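Local coordinates for protein C-type lectin domain family 4, member a4 (Mus musculus, PDB 3VYJ) that probably recognises carbohydrates in a calcium-dependent way, this chain being the C-type lectin domain of a dendritic-cell inhibitory receptor, at residues D96-V101 against D114-D119; H13-L18 against N122-V127; V40-Q45 against A85-K90. All coordinates share one frame; numbering follows the deposited sequence.

Contact 1 (D96-V101 against D114-D119). With SO4 (sulfate ion), chain D.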
loop_
_atom_site.group_PDB
_atom_site.type_symbol
_atom_site.label_atom_id
_atom_site.label_comp_id
_atom_site.label_asym_id
_atom_site.label_seq_id
_atom_site.Cartn_x
_atom_site.Cartn_y
_atom_site.Cartn_z
ATOM N N ASP A 96 12.061 10.491 -9.850
ATOM C CA ASP A 96 13.253 10.090 -9.100
ATOM C C ASP A 96 13.357 8.558 -9.101
ATOM O O ASP A 96 12.613 7.895 -9.805
ATOM C CB ASP A 96 13.194 10.648 -7.667
ATOM C CG ASP A 96 11.992 10.109 -6.872
ATOM O OD1 ASP A 96 11.490 9.020 -7.208
ATOM O OD2 ASP A 96 11.545 10.767 -5.911
ATOM N N TRP A 97 14.265 7.993 -8.318
ATOM C CA TRP A 97 14.458 6.539 -8.356
ATOM C C TRP A 97 14.049 5.844 -7.087
ATOM O O TRP A 97 14.403 4.677 -6.869
ATOM C CB TRP A 97 15.912 6.209 -8.687
ATOM C CG TRP A 97 16.333 6.635 -10.079
ATOM C CD1 TRP A 97 17.093 7.749 -10.433
ATOM C CD2 TRP A 97 16.037 5.950 -11.355
ATOM N NE1 TRP A 97 17.280 7.803 -11.798
ATOM C CE2 TRP A 97 16.676 6.756 -12.410
ATOM C CE3 TRP A 97 15.337 4.799 -11.713
ATOM C CZ2 TRP A 97 16.600 6.401 -13.759
ATOM C CZ3 TRP A 97 15.259 4.457 -13.074
ATOM C CH2 TRP A 97 15.879 5.238 -14.071
ATOM N N GLU A 98 13.311 6.537 -6.220
ATOM C CA GLU A 98 12.953 5.940 -4.924
ATOM C C GLU A 98 12.148 4.662 -5.116
ATOM O O GLU A 98 11.389 4.540 -6.070
ATOM C CB GLU A 98 12.254 6.951 -4.004
ATOM C CG GLU A 98 13.078 8.206 -3.717
ATOM C CD GLU A 98 14.385 7.949 -2.957
ATOM O OE1 GLU A 98 14.536 6.895 -2.287
ATOM O OE2 GLU A 98 15.277 8.827 -3.010
ATOM N N ARG A 99 12.329 3.710 -4.213
ATOM C CA ARG A 99 11.887 2.326 -4.456
ATOM C C ARG A 99 10.553 1.903 -3.835
ATOM O O ARG A 99 9.978 0.902 -4.261
ATOM C CB ARG A 99 13.001 1.347 -4.040
ATOM C CG ARG A 99 14.296 1.583 -4.840
ATOM C CD ARG A 99 15.375 0.512 -4.649
ATOM N NE ARG A 99 16.420 0.694 -5.672
ATOM C CZ ARG A 99 16.366 0.185 -6.909
ATOM N NH1 ARG A 99 15.356 -0.593 -7.293
ATOM N NH2 ARG A 99 17.353 0.411 -7.762
ATOM N N CYS A 100 10.087 2.651 -2.827
ATOM C CA CYS A 100 8.838 2.344 -2.082
ATOM C C CYS A 100 7.663 3.253 -2.487
ATOM O O CYS A 100 7.844 4.206 -3.230
ATOM C CB CYS A 100 9.079 2.424 -0.568
ATOM S SG CYS A 100 9.947 0.977 0.094
ATOM N N VAL A 101 6.464 2.938 -1.999
ATOM C CA VAL A 101 5.216 3.448 -2.590
ATOM C C VAL A 101 4.185 3.638 -1.506
ATOM O O VAL A 101 3.946 2.730 -0.714
ATOM C CB VAL A 101 4.625 2.463 -3.622
ATOM C CG1 VAL A 101 3.357 3.021 -4.274
ATOM C CG2 VAL A 101 5.651 2.120 -4.684
ATOM N N ASP A 114 5.873 7.356 -5.221
ATOM C CA ASP A 114 7.066 6.606 -4.822
ATOM C C ASP A 114 7.826 7.484 -3.840
ATOM O O ASP A 114 7.860 8.695 -4.007
ATOM C CB ASP A 114 7.907 6.186 -6.041
ATOM C CG ASP A 114 8.626 7.361 -6.685
ATOM O OD1 ASP A 114 8.075 7.983 -7.614
ATOM O OD2 ASP A 114 9.720 7.694 -6.200
ATOM N N ILE A 115 8.363 6.893 -2.777
ATOM C CA ILE A 115 9.063 7.640 -1.754
ATOM C C ILE A 115 10.172 6.767 -1.172
ATOM O O ILE A 115 10.177 5.536 -1.392
ATOM C CB ILE A 115 8.129 8.031 -0.573
ATOM C CG1 ILE A 115 7.534 6.774 0.066
ATOM C CG2 ILE A 115 7.054 9.028 -1.009
ATOM C CD1 ILE A 115 7.349 6.909 1.558
ATOM N N PRO A 116 11.084 7.382 -0.390
ATOM C CA PRO A 116 12.120 6.601 0.284
ATOM C C PRO A 116 11.557 5.575 1.268
ATOM O O PRO A 116 10.683 5.903 2.087
ATOM C CB PRO A 116 12.953 7.667 1.015
ATOM C CG PRO A 116 12.748 8.925 0.216
ATOM C CD PRO A 116 11.348 8.840 -0.332
ATOM N N CYS A 117 12.069 4.344 1.174
ATOM C CA CYS A 117 11.673 3.222 2.021
ATOM C C CYS A 117 11.905 3.512 3.485
ATOM O O CYS A 117 11.227 2.956 4.350
ATOM C CB CYS A 117 12.423 1.952 1.592
ATOM S SG CYS A 117 11.952 1.460 -0.085
ATOM N N LYS A 118 12.857 4.401 3.748
ATOM C CA LYS A 118 13.283 4.778 5.093
ATOM C C LYS A 118 12.274 5.681 5.810
ATOM O O LYS A 118 12.227 5.699 7.045
ATOM C CB LYS A 118 14.621 5.517 4.978
ATOM C CG LYS A 118 15.590 5.315 6.122
ATOM C CD LYS A 118 15.641 6.553 7.009
ATOM C CE LYS A 118 16.996 6.701 7.693
ATOM N NZ LYS A 118 17.124 8.032 8.346
ATOM N N ASP A 119 11.493 6.439 5.031
ATOM C CA ASP A 119 10.563 7.427 5.565
ATOM C C ASP A 119 9.488 6.740 6.362
ATOM O O ASP A 119 9.133 5.595 6.081
ATOM C CB ASP A 119 9.920 8.240 4.443
ATOM C CG ASP A 119 10.903 9.203 3.770
ATOM O OD1 ASP A 119 12.089 9.241 4.169
ATOM O OD2 ASP A 119 10.483 9.920 2.838
HETATM S S SO4 D . 15.579 4.568 1.181
HETATM O O1 SO4 D . 14.493 3.969 0.375
HETATM O O2 SO4 D . 14.992 5.305 2.322
HETATM O O3 SO4 D . 16.466 3.475 1.668
HETATM O O4 SO4 D . 16.334 5.536 0.333
#

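Contact 2 (H13-L18 against N122-V127)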
loop_
_atom_site.group_PDB
_atom_site.type_symbol
_atom_site.label_atom_id
_atom_site.label_comp_id
_atom_site.label_asym_id
_atom_site.label_seq_id
_atom_site.Cartn_x
_atom_site.Cartn_y
_atom_site.Cartn_z
ATOM N N HIS A 13 -10.486 -10.957 1.153
ATOM C CA HIS A 13 -9.383 -10.425 1.975
ATOM C C HIS A 13 -9.856 -9.665 3.195
ATOM O O HIS A 13 -11.001 -9.219 3.245
ATOM C CB HIS A 13 -8.456 -9.526 1.141
ATOM C CG HIS A 13 -7.740 -10.241 0.011
ATOM N ND1 HIS A 13 -6.679 -11.066 0.218
ATOM C CD2 HIS A 13 -7.940 -10.199 -1.369
ATOM C CE1 HIS A 13 -6.251 -11.542 -0.961
ATOM N NE2 HIS A 13 -7.020 -11.009 -1.932
ATOM N N CYS A 14 -8.960 -9.493 4.172
ATOM C CA CYS A 14 -9.152 -8.638 5.343
ATOM C C CYS A 14 -8.058 -7.603 5.324
ATOM O O CYS A 14 -6.914 -7.918 4.936
ATOM C CB CYS A 14 -9.011 -9.428 6.647
ATOM S SG CYS A 14 -10.062 -10.882 6.788
ATOM N N TYR A 15 -8.378 -6.382 5.767
ATOM C CA TYR A 15 -7.448 -5.262 5.701
ATOM C C TYR A 15 -7.336 -4.654 7.060
ATOM O O TYR A 15 -8.303 -4.641 7.809
ATOM C CB TYR A 15 -7.923 -4.194 4.697
ATOM C CG TYR A 15 -7.957 -4.735 3.304
ATOM C CD1 TYR A 15 -6.850 -4.592 2.461
ATOM C CD2 TYR A 15 -9.059 -5.450 2.839
ATOM C CE1 TYR A 15 -6.845 -5.135 1.193
ATOM C CE2 TYR A 15 -9.070 -5.993 1.560
ATOM C CZ TYR A 15 -7.959 -5.827 0.738
ATOM O OH TYR A 15 -7.941 -6.340 -0.542
ATOM N N PHE A 16 -6.156 -4.130 7.375
ATOM C CA PHE A 16 -5.937 -3.499 8.659
ATOM C C PHE A 16 -5.135 -2.226 8.412
ATOM O O PHE A 16 -4.088 -2.269 7.745
ATOM C CB PHE A 16 -5.174 -4.462 9.561
ATOM C CG PHE A 16 -5.129 -4.051 10.999
ATOM C CD1 PHE A 16 -6.047 -4.569 11.909
ATOM C CD2 PHE A 16 -4.173 -3.150 11.451
ATOM C CE1 PHE A 16 -6.011 -4.187 13.240
ATOM C CE2 PHE A 16 -4.132 -2.774 12.783
ATOM C CZ PHE A 16 -5.052 -3.295 13.678
ATOM N N ILE A 17 -5.624 -1.104 8.945
ATOM C CA ILE A 17 -4.969 0.188 8.792
ATOM C C ILE A 17 -4.058 0.390 9.991
ATOM O O ILE A 17 -4.518 0.419 11.122
ATOM C CB ILE A 17 -5.997 1.352 8.712
ATOM C CG1 ILE A 17 -7.179 1.032 7.773
ATOM C CG2 ILE A 17 -5.334 2.666 8.309
ATOM C CD1 ILE A 17 -6.837 0.617 6.352
ATOM N N LEU A 18 -2.752 0.484 9.753
ATOM C CA LEU A 18 -1.791 0.758 10.816
ATOM C C LEU A 18 -1.625 2.263 10.907
ATOM O O LEU A 18 -0.995 2.879 10.046
ATOM C CB LEU A 18 -0.436 0.071 10.544
ATOM C CG LEU A 18 -0.349 -1.469 10.493
ATOM C CD1 LEU A 18 1.072 -1.933 10.169
ATOM C CD2 LEU A 18 -0.805 -2.114 11.798
ATOM N N ASN A 122 2.208 5.711 7.973
ATOM C CA ASN A 122 1.184 4.709 8.264
ATOM C C ASN A 122 1.245 3.643 7.175
ATOM O O ASN A 122 1.979 3.813 6.212
ATOM C CB ASN A 122 -0.200 5.379 8.274
ATOM C CG ASN A 122 -0.348 6.386 9.409
ATOM O OD1 ASN A 122 0.008 6.107 10.549
ATOM N ND2 ASN A 122 -0.845 7.565 9.090
ATOM N N SER A 123 0.460 2.577 7.284
ATOM C CA SER A 123 0.445 1.555 6.235
ATOM C C SER A 123 -0.829 0.751 6.316
ATOM O O SER A 123 -1.609 0.939 7.255
ATOM C CB SER A 123 1.648 0.620 6.404
ATOM O OG SER A 123 1.616 0.012 7.685
ATOM N N VAL A 124 -1.028 -0.148 5.346
ATOM C CA VAL A 124 -2.186 -1.050 5.311
ATOM C C VAL A 124 -1.710 -2.486 5.076
ATOM O O VAL A 124 -0.963 -2.722 4.105
ATOM C CB VAL A 124 -3.129 -0.652 4.157
ATOM C CG1 VAL A 124 -4.376 -1.538 4.119
ATOM C CG2 VAL A 124 -3.473 0.835 4.264
ATOM N N CYS A 125 -2.122 -3.416 5.963
ATOM C CA CYS A 125 -1.834 -4.846 5.867
ATOM C C CYS A 125 -3.022 -5.557 5.266
ATOM O O CYS A 125 -4.166 -5.081 5.386
ATOM C CB CYS A 125 -1.561 -5.464 7.251
ATOM S SG CYS A 125 -0.373 -4.582 8.287
ATOM N N GLN A 126 -2.768 -6.694 4.613
ATOM C CA GLN A 126 -3.827 -7.582 4.149
ATOM C C GLN A 126 -3.486 -9.036 4.380
ATOM O O GLN A 126 -2.314 -9.408 4.442
ATOM C CB GLN A 126 -4.215 -7.359 2.676
ATOM C CG GLN A 126 -3.282 -7.997 1.667
ATOM C CD GLN A 126 -3.648 -7.718 0.220
ATOM O OE1 GLN A 126 -4.586 -6.993 -0.089
ATOM N NE2 GLN A 126 -2.912 -8.315 -0.671
ATOM N N VAL A 127 -4.535 -9.847 4.502
ATOM C CA VAL A 127 -4.430 -11.279 4.725
ATOM C C VAL A 127 -5.670 -11.906 4.094
ATOM O O VAL A 127 -6.712 -11.244 3.967
ATOM C CB VAL A 127 -4.314 -11.597 6.233
ATOM C CG1 VAL A 127 -5.617 -11.310 6.982
ATOM C CG2 VAL A 127 -3.843 -13.039 6.467
#

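Contact 3 (V40-Q45 against A85-K90). With SO4 (sulfate ion), chain B.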
loop_
_atom_site.group_PDB
_atom_site.type_symbol
_atom_site.label_atom_id
_atom_site.label_comp_id
_atom_site.label_asym_id
_atom_site.label_seq_id
_atom_site.Cartn_x
_atom_site.Cartn_y
_atom_site.Cartn_z
ATOM N N VAL A 40 -0.195 -4.146 1.748
ATOM C CA VAL A 40 -1.323 -4.431 0.839
ATOM C C VAL A 40 -0.890 -4.515 -0.625
ATOM O O VAL A 40 -0.022 -3.764 -1.069
ATOM C CB VAL A 40 -2.496 -3.421 1.053
ATOM C CG1 VAL A 40 -2.057 -1.981 0.760
ATOM C CG2 VAL A 40 -3.693 -3.814 0.217
ATOM N N VAL A 41 -1.518 -5.418 -1.361
ATOM C CA VAL A 41 -1.259 -5.641 -2.769
ATOM C C VAL A 41 -2.573 -5.302 -3.492
ATOM O O VAL A 41 -3.591 -5.935 -3.248
ATOM C CB VAL A 41 -0.847 -7.126 -3.012
ATOM C CG1 VAL A 41 -0.821 -7.440 -4.501
ATOM C CG2 VAL A 41 0.539 -7.407 -2.391
ATOM N N ILE A 42 -2.557 -4.280 -4.341
ATOM C CA ILE A 42 -3.785 -3.732 -4.929
ATOM C C ILE A 42 -3.863 -4.151 -6.385
ATOM O O ILE A 42 -3.021 -3.769 -7.180
ATOM C CB ILE A 42 -3.810 -2.194 -4.808
ATOM C CG1 ILE A 42 -3.811 -1.781 -3.330
ATOM C CG2 ILE A 42 -5.024 -1.621 -5.531
ATOM C CD1 ILE A 42 -3.401 -0.344 -3.077
ATOM N N HIS A 43 -4.850 -4.977 -6.728
ATOM C CA HIS A 43 -4.975 -5.497 -8.093
ATOM C C HIS A 43 -6.122 -4.949 -8.908
ATOM O O HIS A 43 -6.237 -5.268 -10.094
ATOM C CB HIS A 43 -5.041 -7.022 -8.089
ATOM C CG HIS A 43 -3.685 -7.684 -8.009
ATOM N ND1 HIS A 43 -2.723 -7.482 -8.932
ATOM C CD2 HIS A 43 -3.147 -8.560 -7.065
ATOM C CE1 HIS A 43 -1.626 -8.191 -8.598
ATOM N NE2 HIS A 43 -1.886 -8.850 -7.458
ATOM N N SER A 44 -6.980 -4.129 -8.300
ATOM C CA SER A 44 -8.146 -3.623 -9.011
ATOM C C SER A 44 -8.618 -2.301 -8.456
ATOM O O SER A 44 -8.254 -1.926 -7.330
ATOM C CB SER A 44 -9.292 -4.640 -8.940
ATOM O OG SER A 44 -9.761 -4.747 -7.608
ATOM N N GLN A 45 -9.455 -1.626 -9.254
ATOM C CA GLN A 45 -10.154 -0.401 -8.873
ATOM C C GLN A 45 -10.942 -0.636 -7.598
ATOM O O GLN A 45 -10.859 0.142 -6.647
ATOM C CB GLN A 45 -11.070 0.070 -10.031
ATOM C CG GLN A 45 -11.840 1.368 -9.792
ATOM C CD GLN A 45 -10.947 2.601 -9.744
ATOM O OE1 GLN A 45 -10.880 3.309 -8.729
ATOM N NE2 GLN A 45 -10.257 2.867 -10.845
ATOM N N ALA A 85 -3.397 -1.530 -14.404
ATOM C CA ALA A 85 -4.142 -1.691 -13.157
ATOM C C ALA A 85 -3.675 -0.766 -12.032
ATOM O O ALA A 85 -4.037 -0.993 -10.870
ATOM C CB ALA A 85 -4.070 -3.143 -12.692
ATOM N N THR A 86 -2.882 0.264 -12.350
ATOM C CA THR A 86 -2.241 1.093 -11.306
ATOM C C THR A 86 -2.857 2.487 -11.100
ATOM O O THR A 86 -3.675 2.914 -11.893
ATOM C CB THR A 86 -0.722 1.203 -11.512
ATOM O OG1 THR A 86 -0.453 1.934 -12.709
ATOM C CG2 THR A 86 -0.099 -0.203 -11.598
ATOM N N PHE A 87 -2.458 3.167 -10.019
ATOM C CA PHE A 87 -3.102 4.410 -9.565
ATOM C C PHE A 87 -2.088 5.495 -9.207
ATOM O O PHE A 87 -2.292 6.315 -8.300
ATOM C CB PHE A 87 -4.089 4.115 -8.410
ATOM C CG PHE A 87 -5.164 3.140 -8.794
ATOM C CD1 PHE A 87 -6.259 3.557 -9.545
ATOM C CD2 PHE A 87 -5.050 1.794 -8.472
ATOM C CE1 PHE A 87 -7.226 2.651 -9.944
ATOM C CE2 PHE A 87 -6.010 0.880 -8.879
ATOM C CZ PHE A 87 -7.094 1.308 -9.624
ATOM N N TRP A 88 -0.992 5.492 -9.949
ATOM C CA TRP A 88 0.036 6.509 -9.831
ATOM C C TRP A 88 -0.498 7.908 -9.993
ATOM O O TRP A 88 -1.154 8.198 -10.989
ATOM C CB TRP A 88 1.101 6.251 -10.899
ATOM C CG TRP A 88 1.886 4.960 -10.729
ATOM C CD1 TRP A 88 1.871 3.834 -11.559
ATOM C CD2 TRP A 88 2.858 4.645 -9.670
ATOM N NE1 TRP A 88 2.746 2.868 -11.093
ATOM C CE2 TRP A 88 3.361 3.294 -9.957
ATOM C CE3 TRP A 88 3.351 5.329 -8.560
ATOM C CZ2 TRP A 88 4.315 2.680 -9.156
ATOM C CZ3 TRP A 88 4.299 4.690 -7.749
ATOM C CH2 TRP A 88 4.775 3.402 -8.049
ATOM N N HIS A 89 -0.203 8.802 -9.046
ATOM C CA HIS A 89 -0.429 10.238 -9.276
ATOM C C HIS A 89 0.313 10.647 -10.530
ATOM O O HIS A 89 1.257 9.965 -10.941
ATOM C CB HIS A 89 0.011 11.090 -8.087
ATOM C CG HIS A 89 -0.926 11.015 -6.891
ATOM N ND1 HIS A 89 -2.248 11.293 -6.979
ATOM C CD2 HIS A 89 -0.685 10.692 -5.557
ATOM C CE1 HIS A 89 -2.819 11.150 -5.773
ATOM N NE2 HIS A 89 -1.866 10.774 -4.903
ATOM N N LYS A 90 -0.114 11.733 -11.171
ATOM C CA LYS A 90 0.495 12.169 -12.429
ATOM C C LYS A 90 1.963 12.513 -12.219
ATOM O O LYS A 90 2.327 13.186 -11.243
ATOM C CB LYS A 90 -0.264 13.358 -13.019
ATOM C CG LYS A 90 -1.567 12.965 -13.705
ATOM C CD LYS A 90 -2.413 14.177 -14.077
ATOM C CE LYS A 90 -3.651 13.749 -14.851
ATOM N NZ LYS A 90 -4.614 14.871 -15.006
HETATM S S SO4 B . -3.481 12.580 -9.931
HETATM O O1 SO4 B . -3.811 13.431 -8.767
HETATM O O2 SO4 B . -4.419 12.788 -11.060
HETATM O O3 SO4 B . -2.114 12.936 -10.363
HETATM O O4 SO4 B . -3.563 11.164 -9.507
#

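Contact 1 (D96-V101 against D114-D119)
The open end of the beta hairpin formed by strands 100-106 and 109-115, where Cys100 pairs with Ile115, carries two residues of the calcium site, Glu98 and Asp114. Cys100 and Ile115 are an antiparallel hydrogen-bonded pair: Ile115 N donates to Cys100 O at 2.8 Å, and Cys100 N returns a less straight bond to Ile115 O at 3.2 Å. From Cys100, within the pair, the SG to Cys117 SG disulfide (2.1 Å, chi3 101°) reaches two residues past Ile115, where the second strand has ended, and ties the segments together. On the other face of the sheet, Asp114 CG stands between its own backbone N and carbonyl carbon (chi1 72°), which brings the carboxylate towards Asp96. The carboxylates pass in opposite directions, planes 80° apart, with Asp96 OD1 a doubtfully short 2.4 Å from Asp114 OD2; Arg71 is a long, weak ion-pair partner of both. Asp96 OD1 also accepts from Glu98 N at 3.2 Å, from above the carboxylate plane; this Asx turn fixes the bend leading into Glu98. The Glu98 chain folds at chi2 and carries its end across the Pro116 ring at a slant, Glu98 CD lying 3.7 Å from Pro116 CG. Proline suits the place: it offers a compact apolar ring and starts the type I turn to Asp119. Cys117 N, in that turn, donates to O1 of a sulfate ion, probably from the crystallisation liquor, at 2.6 Å. Glu98 and Asp114 share the calcium site with Glu92, Asn94 and Asn113, as in lectins with a Glu-Pro-Asn sequence, and Glu92 accepts from Asp114 N. Strand 61-67 packs Phe62 and Leu66 against Cys100, while Trp73 of strand 73-75 touches Val101 and Asp114.

Contact 2 (H13-L18 against N122-V127)
Leu18 reaches across to Ser123 and Cys125 on one face of an antiparallel strand pair. Its CB lies 3.5 Å from Ser123 OG. CG, anti to the carbonyl carbon (chi1 -64°), approaches Cys125 SG at 3.8 Å, and the branch ending in CD1 wedges between the two neighbours, 3.2 Å from Ser123 OG and 3.6 Å from Cys125 SG. A slim serine leaves room for this leucine, which also touches Lys31 and Cys32 of helix 25-34. On the opposite face Ile17 and Val124 run alongside in the same direction, with Ile17 CD1 4.0 Å from both Val124 CG1 and CG2. Tyr15 runs beside Gln126 on that face, its CD1 3.8 Å from Gln126 CB. The two strand segments, their N-to-C directions 158° apart, exchange six hydrogen bonds in the pairs Cys14-Val127, Phe16-Cys125 and Leu18-Ser123; Cys14 N to Val127 O measures 2.9 Å. This pairing brings the chain ends together; the Cys3-Cys14 disulfide is local to the N-terminal part, and Cys32-Cys125 ties helix 25-34 to strand 121-128. The backbone bonds satisfy the main-chain groups of the hydrogen-bonded pairs, so that apolar side chains such as Leu18, Ile17 and Val124 can pack on both faces.

Contact 3 (V40-Q45 against A85-K90)
The N-terminal end of helix 45-53, with Ser44 at its N-cap, is met by the long loop leading to the calcium site, Phe87 resting against Gln45. The far end of the Phe87 ring reaches the start of the helix, CZ 3.6 Å from Gln45 CA. The Gln45 side chain leaves with CG anti to the backbone N (chi1 -178°) and bends at chi2, which sets its amide at the edge of the ring, CD 3.7 Å from Phe87 CE1, planes 79° apart. On the next corner, Phe87 CE2 lies 3.9 Å from Ser44 O and 4.3 Å from Ile42 CG2. Phenylalanine suits the place because its ring can touch aliphatic and backbone atoms alike without a polar group to satisfy, and small Ala85 lets the loop pass His43, Ala85 CB being 4.0 Å from His43 O. His89 ND1 binds O4 of a sulfate, probably from the crystallisation liquor, at 2.9 Å, joined by Thr108; His89 NE2 bonds Asn104 O, consistent with a protonated ring. No hydrogen bond joins the segments. The arrangement belongs to the C-type lectin fold, whose long loop region carries calcium-site residues; here it also rests on helix 45-53.

In the fold
Contact 2 closes the domain near its ends in sequence, and contacts 3 and 1 follow each other within the loop it encloses, contact 3 first. Contacts 1 and 2 lie about 20 Å apart, centre to centre, on opposite sides of the chain's centre, yet both belong to the same sheet; strand 109-115 is followed directly by strand 121-128. The centre of contact 3 lies about 16 Å from that of contact 1 and 15 Å from that of contact 2. Through its two loops, 40-45 with Val40 on Tyr15, Val124 and Gln126, and 85-90 with Trp88 on Val101 and Asp114, contact 3 bridges the strand pair near the termini and the calcium-site end.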